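Local coordinates for uncharacterized protein (Pseudomonas aeruginosa PAO1, PDB 6TCB) that is of unknown function but binds calcium, and is built as a small alpha/beta subunit that pairs with a second copy of itself, at residues A[5-10]-A[34-39]; A[9-14]-A[42-47]; A[55-60]-A[79-84]; A[75-80]-A[85-90]. All blocks are in the same frame, centred on the assembly; numbering follows the deposited sequence.

The four contacts form two pairs on opposite sides of the chain's centre. Interactions 1 and 2, centres about 7 Å apart, both join helix 3-18 to helix 33-43, the second lying where the latter helix ends. Interactions 3 and 4, about 6 Å apart between centres, both use helix 67-82 and meet through salt bridges D57-R77 and R81-E87. Centres of the two pairs lie 20 to 24 Å apart, and the pairs follow one another in sequence. The three-stranded antiparallel sheet connects them: Y60 of strand 57-62 touches D34, F37 and N38 of interaction 1. All four lie away from the calcium-binding residues D66 and D68, so they belong to the scaffold, not to the calcium site.

Interaction 1. Residues A[5-10]-A[34-39]; sequences ELFEEH and DQAFNA
The ring of F7 presents one face to F37, whose CD1 stands 3.8 Å above the F7 ring plane, over its centre. This is a T-shaped pair with F37 as the edge partner; the centroids are 5.1 Å apart and the planes meet at 77°. At its own edge the F37 ring takes backbone atoms: F7 O lies in the ring plane, 3.6 Å from F37 CE1, and H10 C comes just as near F37 CZ. Setting F37 CG anti to its backbone N, chi1 -173°, sends the ring across to helix 3-18. Here two helices pack through aromatic side chains. Their local axes cross at -61° and approach to 11.0 Å, a gap F7 and F37 fill from either helix, side chains running antiparallel. The far end of F7 continues onto the backbone of helix 33-43, with CE2 3.7 Å from F37 CA. H10 contributes its CB, 3.7 Å from F37 CZ, while its imidazole turns off to Y24, where ND1 and OH share a hydrogen bond. F29 meets F7, H10 and F37, extending the aromatic cluster, and Y60 meets F37 edge-to-face from the sheet. Behind helix 33-43, Q35 OE1 hydrogen-bonds Y50 OH of the second subunit.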
loop_
_atom_site.group_PDB
_atom_site.type_symbol
_atom_site.label_atom_id
_atom_site.label_comp_id
_atom_site.label_asym_id
_atom_site.label_seq_id
_atom_site.Cartn_x
_atom_site.Cartn_y
_atom_site.Cartn_z
ATOM N N GLU A 5 -17.449 -0.904 15.459
ATOM C CA GLU A 5 -18.606 -0.662 14.598
ATOM C C GLU A 5 -18.194 0.011 13.296
ATOM O O GLU A 5 -18.722 -0.315 12.226
ATOM C CB GLU A 5 -19.630 0.197 15.341
ATOM N N LEU A 6 -17.245 0.946 13.363
ATOM C CA LEU A 6 -16.749 1.593 12.153
ATOM C C LEU A 6 -16.122 0.567 11.220
ATOM O O LEU A 6 -16.400 0.547 10.013
ATOM C CB LEU A 6 -15.726 2.658 12.536
ATOM C CG LEU A 6 -15.242 3.526 11.381
ATOM C CD1 LEU A 6 -16.338 4.404 10.839
ATOM C CD2 LEU A 6 -14.052 4.352 11.868
ATOM N N PHE A 7 -15.279 -0.303 11.772
ATOM C CA PHE A 7 -14.655 -1.347 10.969
ATOM C C PHE A 7 -15.689 -2.337 10.442
ATOM O O PHE A 7 -15.611 -2.761 9.284
ATOM C CB PHE A 7 -13.584 -2.065 11.786
ATOM C CG PHE A 7 -12.215 -1.427 11.714
ATOM C CD1 PHE A 7 -12.048 -0.076 11.467
ATOM C CD2 PHE A 7 -11.089 -2.203 11.868
ATOM C CE1 PHE A 7 -10.774 0.470 11.393
ATOM C CE2 PHE A 7 -9.824 -1.667 11.780
ATOM C CZ PHE A 7 -9.663 -0.331 11.559
ATOM N N GLU A 8 -16.685 -2.692 11.253
ATOM C CA GLU A 8 -17.695 -3.636 10.784
ATOM C C GLU A 8 -18.482 -3.075 9.608
ATOM O O GLU A 8 -18.746 -3.784 8.626
ATOM C CB GLU A 8 -18.648 -3.993 11.927
ATOM C CG GLU A 8 -18.050 -4.919 12.979
ATOM C CD GLU A 8 -18.760 -4.850 14.325
ATOM O OE1 GLU A 8 -19.861 -4.260 14.407
ATOM O OE2 GLU A 8 -18.204 -5.389 15.306
ATOM N N GLU A 9 -18.893 -1.814 9.691
ATOM C CA GLU A 9 -19.702 -1.259 8.619
ATOM C C GLU A 9 -18.879 -1.054 7.357
ATOM O O GLU A 9 -19.367 -1.289 6.247
ATOM C CB GLU A 9 -20.368 0.034 9.067
ATOM C CG GLU A 9 -21.344 -0.156 10.212
ATOM C CD GLU A 9 -22.556 -1.013 9.887
ATOM O OE1 GLU A 9 -22.747 -1.422 8.731
ATOM O OE2 GLU A 9 -23.333 -1.257 10.834
ATOM N N HIS A 10 -17.632 -0.598 7.494
ATOM C CA HIS A 10 -16.775 -0.476 6.317
ATOM C C HIS A 10 -16.413 -1.835 5.741
ATOM O O HIS A 10 -16.218 -1.944 4.528
ATOM C CB HIS A 10 -15.566 0.395 6.632
ATOM C CG HIS A 10 -15.905 1.849 6.637
ATOM N ND1 HIS A 10 -15.922 2.604 5.490
ATOM C CD2 HIS A 10 -16.367 2.649 7.625
ATOM C CE1 HIS A 10 -16.314 3.834 5.781
ATOM N NE2 HIS A 10 -16.597 3.885 7.068
ATOM N N ASP A 34 -5.923 3.184 9.315
ATOM C CA ASP A 34 -5.988 2.960 7.873
ATOM C C ASP A 34 -5.302 1.655 7.481
ATOM O O ASP A 34 -5.858 0.841 6.732
ATOM C CB ASP A 34 -5.457 4.169 7.080
ATOM C CG ASP A 34 -4.077 4.675 7.512
ATOM O OD1 ASP A 34 -3.402 4.129 8.418
ATOM O OD2 ASP A 34 -3.650 5.695 6.905
ATOM N N GLN A 35 -4.105 1.416 8.008
ATOM C CA GLN A 35 -3.402 0.172 7.712
ATOM C C GLN A 35 -4.046 -1.003 8.432
ATOM O O GLN A 35 -4.134 -2.111 7.881
ATOM C CB GLN A 35 -1.940 0.301 8.138
ATOM C CG GLN A 35 -1.194 1.403 7.413
ATOM C CD GLN A 35 0.308 1.302 7.584
ATOM O OE1 GLN A 35 0.931 0.365 7.080
ATOM N NE2 GLN A 35 0.896 2.261 8.290
ATOM N N ALA A 36 -4.514 -0.775 9.657
ATOM C CA ALA A 36 -5.105 -1.847 10.444
ATOM C C ALA A 36 -6.379 -2.365 9.805
ATOM O O ALA A 36 -6.707 -3.545 9.958
ATOM C CB ALA A 36 -5.388 -1.352 11.859
ATOM N N PHE A 37 -7.110 -1.510 9.083
ATOM C CA PHE A 37 -8.306 -2.003 8.410
ATOM C C PHE A 37 -7.970 -3.144 7.455
ATOM O O PHE A 37 -8.789 -4.047 7.263
ATOM C CB PHE A 37 -9.052 -0.870 7.692
ATOM C CG PHE A 37 -10.384 -1.289 7.119
ATOM C CD1 PHE A 37 -11.408 -1.686 7.958
ATOM C CD2 PHE A 37 -10.606 -1.269 5.747
ATOM C CE1 PHE A 37 -12.630 -2.075 7.448
ATOM C CE2 PHE A 37 -11.828 -1.656 5.224
ATOM C CZ PHE A 37 -12.833 -2.058 6.071
ATOM N N ASN A 38 -6.778 -3.133 6.847
ATOM C CA ASN A 38 -6.430 -4.252 5.980
ATOM C C ASN A 38 -6.279 -5.545 6.773
ATOM O O ASN A 38 -6.671 -6.621 6.299
ATOM C CB ASN A 38 -5.178 -3.959 5.164
ATOM C CG ASN A 38 -5.126 -4.794 3.918
ATOM O OD1 ASN A 38 -5.990 -4.673 3.052
ATOM N ND2 ASN A 38 -4.128 -5.656 3.820
ATOM N N ALA A 39 -5.740 -5.457 7.990
ATOM C CA ALA A 39 -5.661 -6.641 8.841
ATOM C C ALA A 39 -7.052 -7.133 9.218
ATOM O O ALA A 39 -7.285 -8.344 9.316
ATOM C CB ALA A 39 -4.836 -6.334 10.092
#

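Interaction 2. Residues A[9-14]-A[42-47]; sequences EHLEIA and NARGQA
L11 meets R44 and Q46 in a van der Waals contact where helix 3-18 runs past the turn that ends helix 33-43. L11 CD1 touches Q46 CG at 3.8 Å, and CD2 faces R44, 3.9 Å from its CG and 3.5 Å from its NH2. L11 has CG anti to the backbone N, chi1 166°, which carries both methyls out across the gap, and it lies roughly perpendicular to both partners. R44 bends at chi2 and chi3, folding its guanidinium back beside CD2, which it meets obliquely. The turn itself is a Schellman motif: G45, at positive phi, is the C-prime residue, with its N 3.2 Å from N42 O and Q46 N bonded back to L41 O. R44 and Q46, on either side of G45, both point their side chains at helix 3-18, where Q46 also packs on K15 and F18. L11 and A14 rest on L41, in the last turn of helix 33-43. R44 makes no ion pair with E12, whose OE2 is 6.3 Å from R44 NH2 and pairs with K15. Leucine methyls against CH2 groups and the end of an arginine give van der Waals contact, without the directional hold of a hydrogen bond.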
loop_
_atom_site.group_PDB
_atom_site.type_symbol
_atom_site.label_atom_id
_atom_site.label_comp_id
_atom_site.label_asym_id
_atom_site.label_seq_id
_atom_site.Cartn_x
_atom_site.Cartn_y
_atom_site.Cartn_z
ATOM N N GLU A 9 -18.893 -1.814 9.691
ATOM C CA GLU A 9 -19.702 -1.259 8.619
ATOM C C GLU A 9 -18.879 -1.054 7.357
ATOM O O GLU A 9 -19.367 -1.289 6.247
ATOM C CB GLU A 9 -20.368 0.034 9.067
ATOM C CG GLU A 9 -21.344 -0.156 10.212
ATOM C CD GLU A 9 -22.556 -1.013 9.887
ATOM O OE1 GLU A 9 -22.747 -1.422 8.731
ATOM O OE2 GLU A 9 -23.333 -1.257 10.834
ATOM N N HIS A 10 -17.632 -0.598 7.494
ATOM C CA HIS A 10 -16.775 -0.476 6.317
ATOM C C HIS A 10 -16.413 -1.835 5.741
ATOM O O HIS A 10 -16.218 -1.944 4.528
ATOM C CB HIS A 10 -15.566 0.395 6.632
ATOM C CG HIS A 10 -15.905 1.849 6.637
ATOM N ND1 HIS A 10 -15.922 2.604 5.490
ATOM C CD2 HIS A 10 -16.367 2.649 7.625
ATOM C CE1 HIS A 10 -16.314 3.834 5.781
ATOM N NE2 HIS A 10 -16.597 3.885 7.068
ATOM N N LEU A 11 -16.389 -2.884 6.564
ATOM C CA LEU A 11 -16.227 -4.231 6.023
ATOM C C LEU A 11 -17.397 -4.585 5.115
ATOM O O LEU A 11 -17.214 -5.217 4.071
ATOM C CB LEU A 11 -16.112 -5.248 7.159
ATOM C CG LEU A 11 -16.277 -6.732 6.808
ATOM C CD1 LEU A 11 -15.150 -7.226 5.946
ATOM C CD2 LEU A 11 -16.397 -7.580 8.095
ATOM N N GLU A 12 -18.614 -4.193 5.498
ATOM C CA GLU A 12 -19.775 -4.510 4.672
ATOM C C GLU A 12 -19.719 -3.768 3.344
ATOM O O GLU A 12 -20.082 -4.313 2.299
ATOM C CB GLU A 12 -21.067 -4.233 5.441
ATOM C CG GLU A 12 -21.254 -5.144 6.653
ATOM C CD GLU A 12 -21.320 -6.618 6.286
ATOM O OE1 GLU A 12 -21.727 -6.928 5.147
ATOM O OE2 GLU A 12 -20.953 -7.469 7.127
ATOM N N ILE A 13 -19.226 -2.533 3.355
ATOM C CA ILE A 13 -19.022 -1.816 2.105
ATOM C C ILE A 13 -17.969 -2.515 1.254
ATOM O O ILE A 13 -18.167 -2.765 0.057
ATOM C CB ILE A 13 -18.649 -0.351 2.385
ATOM C CG1 ILE A 13 -19.776 0.354 3.131
ATOM C CG2 ILE A 13 -18.327 0.327 1.070
ATOM C CD1 ILE A 13 -19.384 1.697 3.716
ATOM N N ALA A 14 -16.823 -2.830 1.860
ATOM C CA ALA A 14 -15.776 -3.552 1.153
ATOM C C ALA A 14 -16.299 -4.846 0.548
ATOM O O ALA A 14 -16.015 -5.154 -0.611
ATOM C CB ALA A 14 -14.624 -3.866 2.109
ATOM N N ASN A 42 -8.606 -9.003 6.221
ATOM C CA ASN A 42 -8.023 -10.335 6.069
ATOM C C ASN A 42 -8.465 -11.268 7.187
ATOM O O ASN A 42 -8.769 -12.438 6.936
ATOM C CB ASN A 42 -6.497 -10.235 5.970
ATOM C CG ASN A 42 -6.036 -9.786 4.592
ATOM O OD1 ASN A 42 -6.159 -10.524 3.614
ATOM N ND2 ASN A 42 -5.519 -8.579 4.502
ATOM N N ALA A 43 -8.538 -10.770 8.418
ATOM C CA ALA A 43 -8.975 -11.623 9.517
ATOM C C ALA A 43 -10.415 -12.077 9.346
ATOM O O ALA A 43 -10.763 -13.195 9.754
ATOM C CB ALA A 43 -8.825 -10.872 10.840
ATOM N N ARG A 44 -11.270 -11.229 8.759
ATOM C CA ARG A 44 -12.681 -11.523 8.584
ATOM C C ARG A 44 -12.970 -12.257 7.276
ATOM O O ARG A 44 -14.139 -12.364 6.885
ATOM C CB ARG A 44 -13.521 -10.242 8.634
ATOM C CG ARG A 44 -13.326 -9.334 9.836
ATOM C CD ARG A 44 -13.738 -9.963 11.152
ATOM N NE ARG A 44 -14.836 -10.916 11.041
ATOM C CZ ARG A 44 -16.126 -10.591 11.037
ATOM N NH1 ARG A 44 -17.041 -11.547 10.948
ATOM N NH2 ARG A 44 -16.503 -9.321 11.112
ATOM N N GLY A 45 -11.940 -12.734 6.579
ATOM C CA GLY A 45 -12.124 -13.605 5.436
ATOM C C GLY A 45 -12.190 -12.918 4.093
ATOM O O GLY A 45 -12.591 -13.553 3.109
ATOM N N GLN A 46 -11.797 -11.658 4.018
ATOM C CA GLN A 46 -11.827 -10.868 2.794
ATOM C C GLN A 46 -10.382 -10.568 2.424
ATOM O O GLN A 46 -9.821 -9.560 2.857
ATOM C CB GLN A 46 -12.603 -9.576 3.023
ATOM C CG GLN A 46 -14.075 -9.781 3.296
ATOM C CD GLN A 46 -14.780 -10.474 2.151
ATOM O OE1 GLN A 46 -14.696 -10.043 1.002
ATOM N NE2 GLN A 46 -15.490 -11.544 2.460
ATOM N N ALA A 47 -9.784 -11.453 1.624
ATOM C CA ALA A 47 -8.381 -11.320 1.258
ATOM C C ALA A 47 -8.148 -9.989 0.567
ATOM O O ALA A 47 -8.821 -9.658 -0.413
ATOM C CB ALA A 47 -7.987 -12.467 0.326
#

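Interaction 3. Residues A[55-60]-A[79-84]; sequences GFDPVY and RLREAG
R81 leaves its helix with CG anti to the backbone N, chi1 -176°, runs on extended, then bends at chi3 so that its guanidinium turns to meet D57. The aspartate also has CG anti to N, and sends its carboxylate out from the strand. R81 NH1 gives a salt-bridge hydrogen bond to D57 OD2 at 2.9 Å, with 154° at the hydrogen. The planes of the two groups stand 85° apart. NH1 comes down on OD2 from well above the carboxylate plane, and OD2 lies at the guanidinium edge, slightly tilted from its plane. The pair is single-pronged, not a flat two-bond fork. Water 1 supplies a second path: it donates to D57 OD2 at 2.7 Å and accepts from R81 NH2 at 3.1 Å, lying in the guanidinium plane. With R77 NE, one helical turn back from R81, also bonded to it, D57 OD2 is gripped by three donors. R81 has a further partner, since its NE pairs with E87, so the guanidinium is held between two carboxylates and its rotation should be restricted. Just beyond, the helix ends in a Schellman motif at G84, whose N bonds to R81 O at 2.9 Å. On the sheet side, a classic beta bulge sets F56 and D57 opposite the single residue L53. The salt bridge thus joins the C-terminal turn of helix 67-82 to the bulged start of strand 57-62, the middle strand of the antiparallel sheet.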
loop_
_atom_site.group_PDB
_atom_site.type_symbol
_atom_site.label_atom_id
_atom_site.label_comp_id
_atom_site.label_asym_id
_atom_site.label_seq_id
_atom_site.Cartn_x
_atom_site.Cartn_y
_atom_site.Cartn_z
ATOM N N GLY A 55 0.793 9.053 -3.282
ATOM C CA GLY A 55 1.150 9.668 -2.029
ATOM C C GLY A 55 0.094 9.629 -0.943
ATOM O O GLY A 55 0.449 9.549 0.243
ATOM N N PHE A 56 -1.191 9.718 -1.314
ATOM C CA PHE A 56 -2.264 9.921 -0.345
ATOM C C PHE A 56 -3.628 9.424 -0.826
ATOM O O PHE A 56 -4.663 9.993 -0.452
ATOM C CB PHE A 56 -2.397 11.420 -0.002
ATOM C CG PHE A 56 -1.139 12.035 0.513
ATOM C CD1 PHE A 56 -0.822 11.956 1.856
ATOM C CD2 PHE A 56 -0.261 12.678 -0.344
ATOM C CE1 PHE A 56 0.343 12.504 2.330
ATOM C CE2 PHE A 56 0.910 13.229 0.132
ATOM C CZ PHE A 56 1.214 13.134 1.465
ATOM N N ASP A 57 -3.659 8.371 -1.638
ATOM C CA ASP A 57 -4.927 7.788 -2.071
ATOM C C ASP A 57 -4.956 6.318 -1.656
ATOM O O ASP A 57 -4.401 5.459 -2.360
ATOM C CB ASP A 57 -5.076 7.926 -3.599
ATOM C CG ASP A 57 -6.532 7.826 -4.098
ATOM O OD1 ASP A 57 -7.466 7.634 -3.285
ATOM O OD2 ASP A 57 -6.729 7.968 -5.334
ATOM N N PRO A 58 -5.563 5.982 -0.516
ATOM C CA PRO A 58 -5.541 4.605 -0.016
ATOM C C PRO A 58 -6.666 3.738 -0.556
ATOM O O PRO A 58 -7.780 4.193 -0.825
ATOM C CB PRO A 58 -5.718 4.798 1.498
ATOM C CG PRO A 58 -6.473 6.070 1.627
ATOM C CD PRO A 58 -6.084 6.942 0.473
ATOM N N VAL A 59 -6.366 2.452 -0.689
ATOM C CA VAL A 59 -7.288 1.509 -1.305
ATOM C C VAL A 59 -7.009 0.118 -0.775
ATOM O O VAL A 59 -5.866 -0.229 -0.461
ATOM C CB VAL A 59 -7.177 1.605 -2.852
ATOM C CG1 VAL A 59 -5.771 1.217 -3.340
ATOM C CG2 VAL A 59 -8.226 0.787 -3.549
ATOM N N TYR A 60 -8.079 -0.663 -0.672
ATOM C CA TYR A 60 -8.063 -2.051 -0.226
ATOM C C TYR A 60 -8.487 -2.883 -1.427
ATOM O O TYR A 60 -9.588 -2.693 -1.950
ATOM C CB TYR A 60 -9.008 -2.229 0.973
ATOM C CG TYR A 60 -8.677 -1.248 2.077
ATOM C CD1 TYR A 60 -7.734 -1.551 3.040
ATOM C CD2 TYR A 60 -9.260 0.017 2.124
ATOM C CE1 TYR A 60 -7.393 -0.639 4.023
ATOM C CE2 TYR A 60 -8.921 0.938 3.112
ATOM C CZ TYR A 60 -7.976 0.603 4.047
ATOM O OH TYR A 60 -7.679 1.551 5.001
ATOM N N ARG A 79 -5.642 13.206 -11.372
ATOM C CA ARG A 79 -5.932 14.314 -12.277
ATOM C C ARG A 79 -7.347 14.835 -12.061
ATOM O O ARG A 79 -7.579 16.052 -12.091
ATOM C CB ARG A 79 -5.733 13.862 -13.723
ATOM C CG ARG A 79 -4.296 13.483 -14.076
ATOM C CD ARG A 79 -3.324 14.589 -13.691
ATOM N NE ARG A 79 -2.024 14.444 -14.337
ATOM C CZ ARG A 79 -0.994 15.262 -14.136
ATOM N NH1 ARG A 79 -1.109 16.284 -13.297
ATOM N NH2 ARG A 79 0.152 15.055 -14.770
ATOM N N LEU A 80 -8.315 13.940 -11.860
ATOM C CA LEU A 80 -9.698 14.367 -11.707
ATOM C C LEU A 80 -9.937 15.034 -10.364
ATOM O O LEU A 80 -10.682 16.020 -10.285
ATOM C CB LEU A 80 -10.604 13.159 -11.919
ATOM C CG LEU A 80 -10.584 12.663 -13.371
ATOM C CD1 LEU A 80 -11.220 11.283 -13.434
ATOM C CD2 LEU A 80 -11.289 13.629 -14.298
ATOM N N ARG A 81 -9.278 14.551 -9.316
ATOM C CA ARG A 81 -9.391 15.194 -8.017
ATOM C C ARG A 81 -8.829 16.608 -8.068
ATOM O O ARG A 81 -9.432 17.546 -7.538
ATOM C CB ARG A 81 -8.652 14.358 -6.978
ATOM C CG ARG A 81 -8.790 14.886 -5.550
ATOM C CD ARG A 81 -7.981 14.035 -4.556
ATOM N NE ARG A 81 -8.414 12.639 -4.539
ATOM C CZ ARG A 81 -7.745 11.621 -5.079
ATOM N NH1 ARG A 81 -8.256 10.398 -5.009
ATOM N NH2 ARG A 81 -6.574 11.810 -5.682
ATOM N N GLU A 82 -7.675 16.787 -8.702
ATOM C CA GLU A 82 -7.089 18.121 -8.822
ATOM C C GLU A 82 -8.023 19.065 -9.565
ATOM O O GLU A 82 -8.048 20.274 -9.295
ATOM C CB GLU A 82 -5.747 18.028 -9.553
ATOM C CG GLU A 82 -4.673 17.242 -8.802
ATOM C CD GLU A 82 -3.531 16.784 -9.702
ATOM O OE1 GLU A 82 -3.469 17.233 -10.867
ATOM O OE2 GLU A 82 -2.700 15.964 -9.248
ATOM N N ALA A 83 -8.791 18.532 -10.521
ATOM C CA ALA A 83 -9.745 19.343 -11.267
ATOM C C ALA A 83 -10.995 19.662 -10.458
ATOM O O ALA A 83 -11.852 20.405 -10.946
ATOM C CB ALA A 83 -10.173 18.654 -12.566
ATOM N N GLY A 84 -11.137 19.092 -9.265
ATOM C CA GLY A 84 -12.229 19.419 -8.372
ATOM C C GLY A 84 -13.323 18.381 -8.257
ATOM O O GLY A 84 -14.319 18.642 -7.579
HETATM O O HOH W 1 -5.016 9.338 -6.833
#

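Interaction 4. Residues A[75-80]-A[85-90]; sequences RARARL and LGEDAL
R77 NH1 lies against L90 CB, 3.6 Å away, and is gripped by two oxygens, P91 O and that of water 2. The water accepts from R77 NH1 at 2.9 Å, in the plane of the guanidinium, and donates to E87 O at 2.8 Å, tying the helix to the tail that folds back along it. That return begins at the Schellman motif closing helix 67-82: L85 N reaches back to L80 O at 3.1 Å, nearly straight at 161°. The short 3-10 segment 87-89 then brings L90 beside R77. L90 splits its two methyls. CD1 lies over one face of the R77 guanidinium, 4.0 Å above the plane and offset toward its rim, whereas CD2 drops against L80 CB at 3.6 Å. The R77 chain bends at chi3 to turn its head toward the tail, and L90 lies athwart it. E87, folded at chi2, brings OE1 obliquely to R77 NH2 for a long salt bridge of 3.5 Å, with the two planes 71° apart. Its stronger partner is R81, bonded through OE2, just as the main partner of R77 is D57, through NE. Two arginines and two carboxylates so alternate round a closed ring of ion pairs, its R77-E87 side long, and W25 adds a cation-pi contact to R77. L80 and L85 also meet through their CD2 methyls, 4.3 Å apart.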
loop_
_atom_site.group_PDB
_atom_site.type_symbol
_atom_site.label_atom_id
_atom_site.label_comp_id
_atom_site.label_asym_id
_atom_site.label_seq_id
_atom_site.Cartn_x
_atom_site.Cartn_y
_atom_site.Cartn_z
ATOM N N ARG A 75 -3.726 7.175 -11.073
ATOM C CA ARG A 75 -3.196 8.291 -11.857
ATOM C C ARG A 75 -4.332 9.140 -12.414
ATOM O O ARG A 75 -4.289 10.376 -12.363
ATOM C CB ARG A 75 -2.305 7.761 -12.987
ATOM C CG ARG A 75 -1.098 6.984 -12.489
ATOM C CD ARG A 75 -0.178 6.558 -13.618
ATOM N NE ARG A 75 0.978 5.824 -13.112
ATOM C CZ ARG A 75 1.240 4.542 -13.359
ATOM N NH1 ARG A 75 0.434 3.809 -14.123
ATOM N NH2 ARG A 75 2.333 3.995 -12.842
ATOM N N ALA A 76 -5.369 8.492 -12.926
ATOM C CA ALA A 76 -6.521 9.222 -13.436
ATOM C C ALA A 76 -7.302 9.891 -12.315
ATOM O O ALA A 76 -7.741 11.037 -12.456
ATOM C CB ALA A 76 -7.435 8.266 -14.206
ATOM N N ARG A 77 -7.506 9.182 -11.205
ATOM C CA ARG A 77 -8.166 9.768 -10.046
ATOM C C ARG A 77 -7.459 11.039 -9.596
ATOM O O ARG A 77 -8.111 12.020 -9.228
ATOM C CB ARG A 77 -8.180 8.736 -8.912
ATOM C CG ARG A 77 -9.124 7.563 -9.122
ATOM C CD ARG A 77 -8.896 6.463 -8.118
ATOM N NE ARG A 77 -9.020 6.920 -6.737
ATOM C CZ ARG A 77 -10.159 6.981 -6.055
ATOM N NH1 ARG A 77 -11.303 6.638 -6.626
ATOM N NH2 ARG A 77 -10.148 7.389 -4.794
ATOM N N ALA A 78 -6.123 11.040 -9.615
ATOM C CA ALA A 78 -5.397 12.216 -9.153
ATOM C C ALA A 78 -5.669 13.410 -10.057
ATOM O O ALA A 78 -5.893 14.525 -9.572
ATOM C CB ALA A 78 -3.899 11.929 -9.068
ATOM N N ARG A 79 -5.642 13.206 -11.372
ATOM C CA ARG A 79 -5.932 14.314 -12.277
ATOM C C ARG A 79 -7.347 14.835 -12.061
ATOM O O ARG A 79 -7.579 16.052 -12.091
ATOM C CB ARG A 79 -5.733 13.862 -13.723
ATOM C CG ARG A 79 -4.296 13.483 -14.076
ATOM C CD ARG A 79 -3.324 14.589 -13.691
ATOM N NE ARG A 79 -2.024 14.444 -14.337
ATOM C CZ ARG A 79 -0.994 15.262 -14.136
ATOM N NH1 ARG A 79 -1.109 16.284 -13.297
ATOM N NH2 ARG A 79 0.152 15.055 -14.770
ATOM N N LEU A 80 -8.315 13.940 -11.860
ATOM C CA LEU A 80 -9.698 14.367 -11.707
ATOM C C LEU A 80 -9.937 15.034 -10.364
ATOM O O LEU A 80 -10.682 16.020 -10.285
ATOM C CB LEU A 80 -10.604 13.159 -11.919
ATOM C CG LEU A 80 -10.584 12.663 -13.371
ATOM C CD1 LEU A 80 -11.220 11.283 -13.434
ATOM C CD2 LEU A 80 -11.289 13.629 -14.298
ATOM N N LEU A 85 -13.184 17.214 -8.877
ATOM C CA LEU A 85 -14.222 16.199 -8.759
ATOM C C LEU A 85 -14.214 15.576 -7.371
ATOM O O LEU A 85 -13.153 15.311 -6.800
ATOM C CB LEU A 85 -14.000 15.108 -9.804
ATOM C CG LEU A 85 -14.663 15.384 -11.158
ATOM C CD1 LEU A 85 -13.878 16.438 -11.927
ATOM C CD2 LEU A 85 -14.822 14.086 -11.952
ATOM N N GLY A 86 -15.410 15.324 -6.835
ATOM C CA GLY A 86 -15.522 14.682 -5.541
ATOM C C GLY A 86 -15.211 13.200 -5.605
ATOM O O GLY A 86 -15.267 12.568 -6.661
ATOM N N GLU A 87 -14.899 12.628 -4.435
ATOM C CA GLU A 87 -14.389 11.260 -4.391
ATOM C C GLU A 87 -15.377 10.265 -4.998
ATOM O O GLU A 87 -14.966 9.291 -5.631
ATOM C CB GLU A 87 -14.022 10.858 -2.957
ATOM C CG GLU A 87 -12.891 11.672 -2.311
ATOM C CD GLU A 87 -11.516 11.474 -2.959
ATOM O OE1 GLU A 87 -11.069 10.318 -3.145
ATOM O OE2 GLU A 87 -10.862 12.492 -3.262
ATOM N N ASP A 88 -16.685 10.481 -4.820
ATOM C CA ASP A 88 -17.666 9.510 -5.309
ATOM C C ASP A 88 -17.842 9.537 -6.826
ATOM O O ASP A 88 -18.455 8.611 -7.379
ATOM C CB ASP A 88 -19.011 9.724 -4.604
ATOM N N ALA A 89 -17.309 10.551 -7.507
ATOM C CA ALA A 89 -17.319 10.620 -8.961
ATOM C C ALA A 89 -16.005 10.157 -9.574
ATOM O O ALA A 89 -15.906 10.065 -10.801
ATOM C CB ALA A 89 -17.631 12.051 -9.417
ATOM N N LEU A 90 -14.998 9.848 -8.755
ATOM C CA LEU A 90 -13.727 9.413 -9.310
ATOM C C LEU A 90 -13.813 7.960 -9.756
ATOM O O LEU A 90 -14.578 7.176 -9.188
ATOM C CB LEU A 90 -12.619 9.539 -8.274
ATOM C CG LEU A 90 -12.385 10.940 -7.727
ATOM C CD1 LEU A 90 -11.324 10.874 -6.636
ATOM C CD2 LEU A 90 -11.977 11.936 -8.794
HETATM O O HOH W 2 -13.519 7.079 -4.824
#